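Local atomic coordinates of GNAT family acetyltransferase (Mycobacterium smegmatis, PDB entry 6C30), a protein that probably transfers an acetyl group from acetyl-CoA to an amino group of its substrate, as a RimJ-type N-acetyltransferase of the GNAT family. Residues T69-P72 / S73-G77; P19-P23 / A24-G28; G59-W62 / K63-H66. All coordinates share one frame; numbering follows the deposited sequence. Where two conformers were deposited one is given.

Contact 2 comes first along the chain. It closes the tight turn between strands 17-22 and 25-31, at one end of the mixed sheet and beside helices 130-143 and 204-217. Contact 3 follows, where the loop after helix 48-51 enters the short helix 62-65. Contact 1 comes soon after, at the start of helix 71-83. The three lie in series; none encloses or crosses another. Contacts 1 and 3 touch: Ser-70 OG lies 2.8 Å from Val-64 O, probably as a hydrogen bond, and Trp-40 of helix 37-46 meets residues of both. Contact 2 stands apart, its centre about 28 Å from that of contact 1.

Contact 1. Residues T69-P72 / S73-G77; sequences TSWP and SICSG
The helical backbone runs on from Trp-71 into Cys-75 and Ser-76, with Cys-75 N giving an almost straight bond to Trp-71 O (2.7 Å, 177° at the hydrogen). One residue further on, Ser-76 N bonds to Pro-72 O at 2.8 Å. Beside that bond, Ser-76 CB and OG lie close to the same carbonyl oxygen.

The main side-chain meeting is between Trp-71 and Cys-75. Cys-75 CB sits over one face of the indole. Cys-75 CB is 3.8 Å from the centroid of the Trp-71 five-membered ring, a CH-pi contact, and lies 3.6 Å from Trp-71 CE2. The sulfur stands to one side: Cys-75 SG makes an oblique sulfur-aromatic contact with the same ring, 3.9 Å from Trp-71 NE1. SG lies anti to the backbone N (chi1 -174°), and this turns the thiol along the indole.

These are i to i+4 contacts near the N-terminal end of helix 71-83. Pro-72 suits such a place, since it has no N-H to give to the turn before. Close by, a water bridges the backbone, donating to Thr-69 O and accepting from Ser-73 N.

Ile-74 meets the six-membered part of the indole with its CG2 branch, which lies 3.8 Å from Trp-71 CZ3. The two side chains cross at about a right angle. The other branch of Ile-74 runs back toward Ser-70, with CG1 and CD1 beside Ser-70 O. Outside the segment, Trp-71 NE1 bonds to Arg-33 O, and Trp-40 meets the indole ring.

Contact 2. Residues P19-P23 / A24-G28; sequences PLRVP and AGVVG
Val-26 lays its CG2 methyl over one face of the Arg-21 guanidinium, 3.5 Å from Arg-21 NH2. The arginine leaves the backbone extended, with CG anti to the backbone N (chi1 -179°). It then bends at chi3 (-86°), and this brings the flat group back over the neighbouring strand. The other methyl of Val-26, CG1, touches Pro-19 CB at 3.8 Å.

Leu-20, Val-22 and Val-27 point to the other face of the sheet. There Val-27 CG2 touches both Leu-20 CB and Val-22 CG2. Val-22 and Val-27 cross at about a right angle.

Paired backbone bonds hold the strands in register. Leu-20 N gives to Val-27 O at 2.8 Å, and Val-27 N returns a bond to Leu-20 O at 2.9 Å. Nearer the turn, Val-22 N gives to Gly-25 O. Gly-25 N answers to Val-22 O, but it comes from above the carbonyl plane. Between these pairs, Arg-21 and Val-26 form a non-hydrogen-bonded pair. A CA-H...O contact from Val-26 CA to Leu-20 O, 3.3 Å, adds to the strand pairing.

Further out, helix 130-143 covers the Leu-20 and Val-27 side with Met-137. On the Arg-21 side, helix 204-217 brings Trp-216 against Pro-19 and Val-26. A glycerol, probably from the crystallisation liquor, accepts from Arg-21 NE. Arg-35 of the second subunit bonds through NH1 to Ala-24 O, so the turn also takes part in the dimer contact.

Gly-25 ends the turn at a phi of 143°, a region open to glycine for want of a side chain. The whole is a two-residue beta hairpin, with a type I turn from Val-22 to Gly-25, in the first two strands of the chain's mixed sheet, at its edge.

Contact 3. Residues G59-W62 / K63-H66; sequences GMDW and KVRH
An N-cap opens the short helix 62-65, where Asp-61 turns its carboxylate back onto the N-H groups of Lys-63 and Val-64. Asp-61 OD2 accepts from Lys-63 N at 2.9 Å. The donor comes from above the carboxylate plane. A longer, weak bond from Val-64 N reaches the same oxygen. Asp-61 CG lies anti to its own backbone N (chi1 179°), and OD2 is thereby brought over the helix start. Lys-63 curls round to the same carboxylate, bent at chi3 and chi4. Its NZ makes a salt bridge to Asp-61 OD2 at 3.4 Å, with weak hydrogen bonds to both oxygens. The negative charge at this helix end would probably be favoured by the helix dipole as well as by the lysine.

Asp-61 O also closes this turn, accepting a nearly straight bond from Arg-65 N at 3.0 Å. Met-60 crosses the side chain of Arg-65 at a slant, with Met-60 CG 3.8 Å from Arg-65 CB and its sulfur also against that carbon.

Just past the end of the helix, His-66 brings its ring against the Trp-62 indole. Trp-62 O takes two bonds from it. His-66 ND1 donates in the carbonyl plane, onto a lone pair, at 2.9 Å; His-66 N donates at 3.0 Å. The ND1 bond, with that of NE2 to Arg-44, probably fixes the turn of the imidazole. His-66 CE1 comes to lie over the middle of one indole face, 3.3 Å from Trp-62 CE2. The planes are 36° apart, so the rings meet obliquely.

Arg-44 of helix 37-46 holds both rings from outside: its O accepts from Trp-62 NE1, and its NH2 bonds to His-66 NE2. Trp-62 also packs on Gln-48 and Leu-51 of helix 48-51, while Trp-40 of helix 37-46 meets the His-66 ring.

Contact 1. Residues T69-P72 / S73-G77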
ATOM      1  N   THR A  69     -22.768   5.545   5.322  1.00 15.01           N
ATOM      2  CA  THR A  69     -23.597   5.010   4.245  1.00 16.62           C
ATOM      3  C   THR A  69     -23.651   5.928   3.022  1.00 14.50           C
ATOM      4  O   THR A  69     -24.166   5.538   1.979  1.00 14.09           O
ATOM      5  CB  THR A  69     -25.014   4.722   4.741  1.00 19.51           C
ATOM      6  OG1 THR A  69     -25.462   5.824   5.523  1.00 19.82           O
ATOM      7  CG2 THR A  69     -25.028   3.457   5.615  1.00 19.54           C
ATOM      8  N   SER A  70     -23.079   7.128   3.124  1.00 13.22           N
ATOM      9  CA  SER A  70     -22.976   8.016   1.969  1.00 11.52           C
ATOM     10  C   SER A  70     -21.795   7.700   1.052  1.00 11.82           C
ATOM     11  O   SER A  70     -21.759   8.146  -0.087  1.00 11.83           O
ATOM     12  CB  SER A  70     -22.850   9.468   2.432  1.00 13.20           C
ATOM     13  OG  SER A  70     -24.021   9.862   3.112  1.00 16.33           O
ATOM     14  N   TRP A  71     -20.807   6.963   1.555  1.00 11.16           N
ATOM     15  CA  TRP A  71     -19.596   6.742   0.772  1.00 11.08           C
ATOM     16  C   TRP A  71     -19.810   5.924  -0.515  1.00 11.99           C
ATOM     17  O   TRP A  71     -19.243   6.282  -1.542  1.00 11.61           O
ATOM     18  CB  TRP A  71     -18.509   6.098   1.645  1.00 10.84           C
ATOM     19  CG  TRP A  71     -17.224   5.833   0.909  1.00 10.55           C
ATOM     20  CD1 TRP A  71     -16.667   4.603   0.649  1.00 10.97           C
ATOM     21  CD2 TRP A  71     -16.323   6.803   0.341  1.00 10.19           C
ATOM     22  NE1 TRP A  71     -15.489   4.750  -0.029  1.00 10.79           N
ATOM     23  CE2 TRP A  71     -15.253   6.089  -0.237  1.00 10.64           C
ATOM     24  CE3 TRP A  71     -16.327   8.203   0.252  1.00 11.27           C
ATOM     25  CZ2 TRP A  71     -14.190   6.720  -0.881  1.00 11.76           C
ATOM     26  CZ3 TRP A  71     -15.276   8.828  -0.392  1.00 11.69           C
ATOM     27  CH2 TRP A  71     -14.219   8.091  -0.943  1.00 11.60           C
ATOM     28  N   PRO A  72     -20.620   4.836  -0.479  1.00 11.68           N
ATOM     29  CA  PRO A  72     -20.689   4.045  -1.714  1.00 11.32           C
ATOM     30  C   PRO A  72     -21.086   4.850  -2.960  1.00 11.61           C
ATOM     31  O   PRO A  72     -20.425   4.709  -3.984  1.00 12.43           O
ATOM     32  CB  PRO A  72     -21.730   2.972  -1.373  1.00 13.60           C
ATOM     33  CG  PRO A  72     -21.479   2.727   0.095  1.00 13.73           C
ATOM     34  CD  PRO A  72     -21.286   4.141   0.641  1.00 12.09           C
ATOM     35  N   SER A  73     -22.094   5.714  -2.877  1.00 12.43           N
ATOM     36  CA  SER A  73     -22.441   6.493  -4.066  1.00 12.82           C
ATOM     37  C   SER A  73     -21.357   7.501  -4.453  1.00 11.98           C
ATOM     38  O   SER A  73     -21.127   7.743  -5.634  1.00 13.90           O
ATOM     39  CB  SER A  73     -23.776   7.207  -3.862  1.00 13.83           C
ATOM     40  OG  SER A  73     -24.844   6.256  -3.889  1.00 19.49           O
ATOM     41  N   ILE A  74     -20.686   8.078  -3.462  1.00 11.59           N
ATOM     42  CA  ILE A  74     -19.607   9.016  -3.752  1.00 13.20           C
ATOM     43  C   ILE A  74     -18.437   8.292  -4.420  1.00 12.05           C
ATOM     44  O   ILE A  74     -17.929   8.715  -5.471  1.00 13.15           O
ATOM     45  CB  ILE A  74     -19.158   9.730  -2.465  1.00 12.33           C
ATOM     46  CG1 ILE A  74     -20.278  10.650  -1.969  1.00 13.41           C
ATOM     47  CG2 ILE A  74     -17.862  10.504  -2.696  1.00 14.24           C
ATOM     48  CD1 ILE A  74     -20.055  11.214  -0.584  1.00 12.84           C
ATOM     49  N   CYS A  75     -18.038   7.171  -3.828  1.00 10.94           N
ATOM     50  CA  CYS A  75     -16.951   6.381  -4.364  1.00 12.18           C
ATOM     51  C   CYS A  75     -17.285   5.872  -5.773  1.00 11.78           C
ATOM     52  O   CYS A  75     -16.453   5.930  -6.673  1.00 12.48           O
ATOM     53  CB  CYS A  75     -16.651   5.225  -3.411  1.00 11.98           C
ATOM     54  SG  CYS A  75     -15.216   4.253  -3.857  1.00 13.46           S
ATOM     55  N   SER A  76     -18.506   5.370  -5.955  1.00 12.74           N
ATOM     56  CA  SER A  76     -18.916   4.899  -7.278  0.53 14.23           C
ATOM     57  C   SER A  76     -18.856   6.022  -8.318  1.00 12.92           C
ATOM     58  O   SER A  76     -18.394   5.811  -9.444  1.00 13.92           O
ATOM     59  CB  SER A  76     -20.324   4.300  -7.231  0.53 14.18           C
ATOM     60  OG  SER A  76     -20.310   2.995  -6.675  0.53 15.40           O
ATOM     61  N   GLY A  77     -19.307   7.212  -7.935  1.00 12.93           N
ATOM     62  CA  GLY A  77     -19.257   8.347  -8.841  1.00 14.25           C
ATOM     63  C   GLY A  77     -17.837   8.725  -9.226  1.00 13.53           C
ATOM     64  O   GLY A  77     -17.552   8.996 -10.394  1.00 13.97           O
TER
HETATM   65  O   HOH W   1     -24.105   5.970  -0.800  1.00 14.41           O

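Contact 2. Residues P19-P23 / A24-G28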
ATOM      1  N   PRO A  19       5.596   3.882  -3.081  1.00 16.99           N
ATOM      2  CA  PRO A  19       5.693   4.667  -1.848  1.00 17.19           C
ATOM      3  C   PRO A  19       6.954   5.523  -1.734  1.00 16.26           C
ATOM      4  O   PRO A  19       7.968   5.276  -2.397  1.00 17.92           O
ATOM      5  CB  PRO A  19       5.682   3.592  -0.760  1.00 18.60           C
ATOM      6  CG  PRO A  19       6.318   2.414  -1.410  1.00 21.14           C
ATOM      7  CD  PRO A  19       5.843   2.447  -2.836  1.00 19.52           C
ATOM      8  N   LEU A  20       6.858   6.536  -0.882  1.00 15.89           N
ATOM      9  CA  LEU A  20       7.994   7.368  -0.519  1.00 15.36           C
ATOM     10  C   LEU A  20       8.227   7.215   0.961  1.00 15.47           C
ATOM     11  O   LEU A  20       7.284   6.949   1.714  1.00 15.63           O
ATOM     12  CB  LEU A  20       7.731   8.840  -0.833  1.00 16.68           C
ATOM     13  CG  LEU A  20       7.235   9.214  -2.226  1.00 16.14           C
ATOM     14  CD1 LEU A  20       7.078  10.715  -2.287  1.00 18.52           C
ATOM     15  CD2 LEU A  20       8.212   8.722  -3.282  1.00 18.10           C
ATOM     16  N   ARG A  21       9.466   7.404   1.400  1.00 17.14           N
ATOM     17  CA  ARG A  21       9.673   7.640   2.814  1.00 18.21           C
ATOM     18  C   ARG A  21      10.040   9.107   2.978  1.00 20.45           C
ATOM     19  O   ARG A  21      11.004   9.582   2.363  1.00 19.71           O
ATOM     20  CB  ARG A  21      10.753   6.730   3.413  1.00 20.01           C
ATOM     21  CG  ARG A  21      10.919   6.983   4.904  1.00 23.79           C
ATOM     22  CD  ARG A  21      11.768   5.930   5.613  1.00 22.74           C
ATOM     23  NE  ARG A  21      11.030   4.742   6.058  1.00 18.77           N
ATOM     24  CZ  ARG A  21      10.156   4.714   7.064  1.00 20.44           C
ATOM     25  NH1 ARG A  21       9.842   5.823   7.725  1.00 21.72           N
ATOM     26  NH2 ARG A  21       9.577   3.571   7.402  1.00 17.93           N
ATOM     27  N   VAL A  22       9.239   9.810   3.776  1.00 17.88           N
ATOM     28  CA  VAL A  22       9.395  11.238   4.045  1.00 17.92           C
ATOM     29  C   VAL A  22       9.377  11.408   5.568  1.00 20.72           C
ATOM     30  O   VAL A  22       9.167  10.430   6.275  1.00 19.72           O
ATOM     31  CB  VAL A  22       8.286  12.061   3.350  1.00 20.89           C
ATOM     32  CG1 VAL A  22       8.434  11.984   1.836  1.00 20.28           C
ATOM     33  CG2 VAL A  22       6.913  11.596   3.802  1.00 19.84           C
ATOM     34  N   PRO A  23       9.629  12.629   6.084  1.00 21.07           N
ATOM     35  CA  PRO A  23       9.674  12.767   7.548  1.00 22.05           C
ATOM     36  C   PRO A  23       8.463  12.197   8.297  1.00 23.23           C
ATOM     37  O   PRO A  23       8.631  11.633   9.374  1.00 22.26           O
ATOM     38  CB  PRO A  23       9.767  14.280   7.736  1.00 25.47           C
ATOM     39  CG  PRO A  23      10.594  14.713   6.575  1.00 30.58           C
ATOM     40  CD  PRO A  23      10.155  13.838   5.418  1.00 25.69           C
ATOM     41  N   ALA A  24       7.270  12.303   7.730  1.00 19.75           N
ATOM     42  CA  ALA A  24       6.076  11.828   8.422  1.00 16.68           C
ATOM     43  C   ALA A  24       5.972  10.297   8.497  1.00 14.54           C
ATOM     44  O   ALA A  24       5.305   9.760   9.379  1.00 16.82           O
ATOM     45  CB  ALA A  24       4.822  12.401   7.748  1.00 20.79           C
ATOM     46  N   GLY A  25       6.623   9.611   7.561  1.00 15.49           N
ATOM     47  CA  GLY A  25       6.545   8.162   7.491  1.00 15.89           C
ATOM     48  C   GLY A  25       6.515   7.691   6.054  1.00 14.51           C
ATOM     49  O   GLY A  25       7.045   8.347   5.162  1.00 16.70           O
ATOM     50  N   VAL A  26       5.911   6.530   5.832  1.00 14.77           N
ATOM     51  CA  VAL A  26       5.759   6.030   4.474  1.00 14.14           C
ATOM     52  C   VAL A  26       4.471   6.594   3.877  1.00 14.47           C
ATOM     53  O   VAL A  26       3.384   6.411   4.437  1.00 14.94           O
ATOM     54  CB  VAL A  26       5.733   4.485   4.436  1.00 13.44           C
ATOM     55  CG1 VAL A  26       5.549   3.987   3.006  1.00 15.97           C
ATOM     56  CG2 VAL A  26       7.033   3.924   5.037  1.00 17.17           C
ATOM     57  N   VAL A  27       4.591   7.309   2.764  1.00 14.28           N
ATOM     58  CA  VAL A  27       3.415   7.880   2.112  0.57 13.52           C
ATOM     59  C   VAL A  27       3.251   7.332   0.704  1.00 13.68           C
ATOM     60  O   VAL A  27       4.224   7.049   0.014  1.00 16.90           O
ATOM     61  CB  VAL A  27       3.479   9.418   2.047  0.57 13.48           C
ATOM     62  CG1 VAL A  27       3.446  10.017   3.449  0.57 15.57           C
ATOM     63  CG2 VAL A  27       4.701   9.875   1.261  0.57 14.74           C
ATOM     64  N   GLY A  28       2.006   7.160   0.274  1.00 13.10           N
ATOM     65  CA  GLY A  28       1.728   6.672  -1.062  1.00 14.61           C
ATOM     66  C   GLY A  28       0.328   7.101  -1.469  1.00 12.48           C
ATOM     67  O   GLY A  28      -0.462   7.552  -0.622  1.00 13.47           O
TER
HETATM   68  O   HOH W   2       7.455  10.832  11.798  1.00 27.48           O

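Contact 3. Residues G59-W62 / K63-H66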
ATOM      1  N   GLY A  59     -25.126  21.388  -0.512  1.00 22.65           N
ATOM      2  CA  GLY A  59     -26.556  21.568  -0.350  1.00 27.85           C
ATOM      3  C   GLY A  59     -27.151  20.630   0.678  1.00 26.81           C
ATOM      4  O   GLY A  59     -28.367  20.486   0.779  1.00 28.57           O
ATOM      5  N   MET A  60     -26.303  19.971   1.453  1.00 22.94           N
ATOM      6  CA  MET A  60     -26.843  19.139   2.511  1.00 22.96           C
ATOM      7  C   MET A  60     -26.013  19.256   3.776  1.00 17.81           C
ATOM      8  O   MET A  60     -24.904  19.800   3.769  1.00 19.60           O
ATOM      9  CB  MET A  60     -26.938  17.685   2.060  1.00 28.98           C
ATOM     10  CG  MET A  60     -25.609  16.996   1.976  1.00 22.63           C
ATOM     11  SD  MET A  60     -25.712  15.373   1.188  1.00 28.48           S
ATOM     12  CE  MET A  60     -25.620  15.832  -0.529  1.00 23.15           C
ATOM     13  N   ASP A  61     -26.576  18.767   4.871  1.00 17.09           N
ATOM     14  CA  ASP A  61     -25.917  18.833   6.148  1.00 17.76           C
ATOM     15  C   ASP A  61     -24.625  18.032   6.097  1.00 16.31           C
ATOM     16  O   ASP A  61     -24.583  16.952   5.508  1.00 16.37           O
ATOM     17  CB  ASP A  61     -26.843  18.303   7.237  1.00 21.40           C
ATOM     18  CG  ASP A  61     -26.208  18.324   8.593  1.00 30.57           C
ATOM     19  OD1 ASP A  61     -26.105  19.419   9.186  1.00 35.88           O
ATOM     20  OD2 ASP A  61     -25.808  17.243   9.065  1.00 31.68           O
ATOM     21  N   TRP A  62     -23.574  18.561   6.710  1.00 16.25           N
ATOM     22  CA  TRP A  62     -22.263  17.917   6.709  1.00 15.16           C
ATOM     23  C   TRP A  62     -22.332  16.501   7.245  1.00 14.24           C
ATOM     24  O   TRP A  62     -21.640  15.605   6.743  1.00 14.00           O
ATOM     25  CB  TRP A  62     -21.274  18.728   7.544  1.00 15.67           C
ATOM     26  CG  TRP A  62     -19.858  18.248   7.439  1.00 14.26           C
ATOM     27  CD1 TRP A  62     -19.237  17.309   8.219  1.00 14.36           C
ATOM     28  CD2 TRP A  62     -18.881  18.695   6.498  1.00 11.34           C
ATOM     29  NE1 TRP A  62     -17.934  17.151   7.819  1.00 12.06           N
ATOM     30  CE2 TRP A  62     -17.690  17.989   6.761  1.00 11.13           C
ATOM     31  CE3 TRP A  62     -18.897  19.628   5.455  1.00 13.22           C
ATOM     32  CZ2 TRP A  62     -16.523  18.182   6.014  1.00 12.45           C
ATOM     33  CZ3 TRP A  62     -17.740  19.817   4.716  1.00 14.04           C
ATOM     34  CH2 TRP A  62     -16.570  19.095   4.997  1.00 14.91           C
ATOM     35  N   LYS A  63     -23.148  16.289   8.276  1.00 16.19           N
ATOM     36  CA  LYS A  63     -23.199  14.991   8.931  1.00 14.56           C
ATOM     37  C   LYS A  63     -23.950  13.975   8.087  1.00 16.76           C
ATOM     38  O   LYS A  63     -23.702  12.774   8.194  1.00 19.14           O
ATOM     39  CB  LYS A  63     -23.831  15.123  10.319  1.00 18.37           C
ATOM     40  CG  LYS A  63     -22.994  15.994  11.253  1.00 21.30           C
ATOM     41  CD  LYS A  63     -23.575  16.062  12.657  1.00 27.63           C
ATOM     42  CE  LYS A  63     -24.901  16.805  12.676  1.00 35.15           C
ATOM     43  NZ  LYS A  63     -24.787  18.198  12.140  1.00 37.72           N
ATOM     44  N   VAL A  64     -24.844  14.458   7.233  1.00 16.77           N
ATOM     45  CA  VAL A  64     -25.560  13.584   6.315  1.00 18.56           C
ATOM     46  C   VAL A  64     -24.634  13.200   5.167  1.00 16.62           C
ATOM     47  O   VAL A  64     -24.524  12.025   4.803  1.00 19.01           O
ATOM     48  CB  VAL A  64     -26.837  14.257   5.776  1.00 21.83           C
ATOM     49  CG1 VAL A  64     -27.446  13.428   4.654  1.00 20.79           C
ATOM     50  CG2 VAL A  64     -27.835  14.459   6.903  1.00 23.40           C
ATOM     51  N   ARG A  65     -23.961  14.195   4.607  1.00 15.87           N
ATOM     52  CA  ARG A  65     -23.038  13.990   3.500  1.00 14.61           C
ATOM     53  C   ARG A  65     -21.934  13.004   3.862  1.00 13.85           C
ATOM     54  O   ARG A  65     -21.529  12.191   3.030  1.00 14.56           O
ATOM     55  CB  ARG A  65     -22.427  15.327   3.057  1.00 15.53           C
ATOM     56  CG  ARG A  65     -21.302  15.221   2.032  1.00 15.73           C
ATOM     57  CD  ARG A  65     -21.793  14.675   0.689  1.00 17.28           C
ATOM     58  NE  ARG A  65     -20.734  14.742  -0.316  1.00 17.60           N
ATOM     59  CZ  ARG A  65     -20.895  14.432  -1.598  1.00 17.95           C
ATOM     60  NH1 ARG A  65     -22.076  14.016  -2.035  1.00 21.96           N
ATOM     61  NH2 ARG A  65     -19.870  14.525  -2.437  1.00 26.25           N
ATOM     62  N   HIS A  66     -21.450  13.067   5.098  1.00 14.06           N
ATOM     63  CA  HIS A  66     -20.276  12.279   5.465  1.00 13.04           C
ATOM     64  C   HIS A  66     -20.566  11.103   6.380  1.00 13.44           C
ATOM     65  O   HIS A  66     -19.656  10.545   6.993  1.00 15.09           O
ATOM     66  CB  HIS A  66     -19.225  13.205   6.085  1.00 14.08           C
ATOM     67  CG  HIS A  66     -18.741  14.244   5.132  1.00 14.70           C
ATOM     68  ND1 HIS A  66     -19.234  15.531   5.117  1.00 11.98           N
ATOM     69  CD2 HIS A  66     -17.836  14.179   4.128  1.00 14.59           C
ATOM     70  CE1 HIS A  66     -18.650  16.212   4.150  1.00 12.75           C
ATOM     71  NE2 HIS A  66     -17.794  15.415   3.534  1.00 15.26           N
TER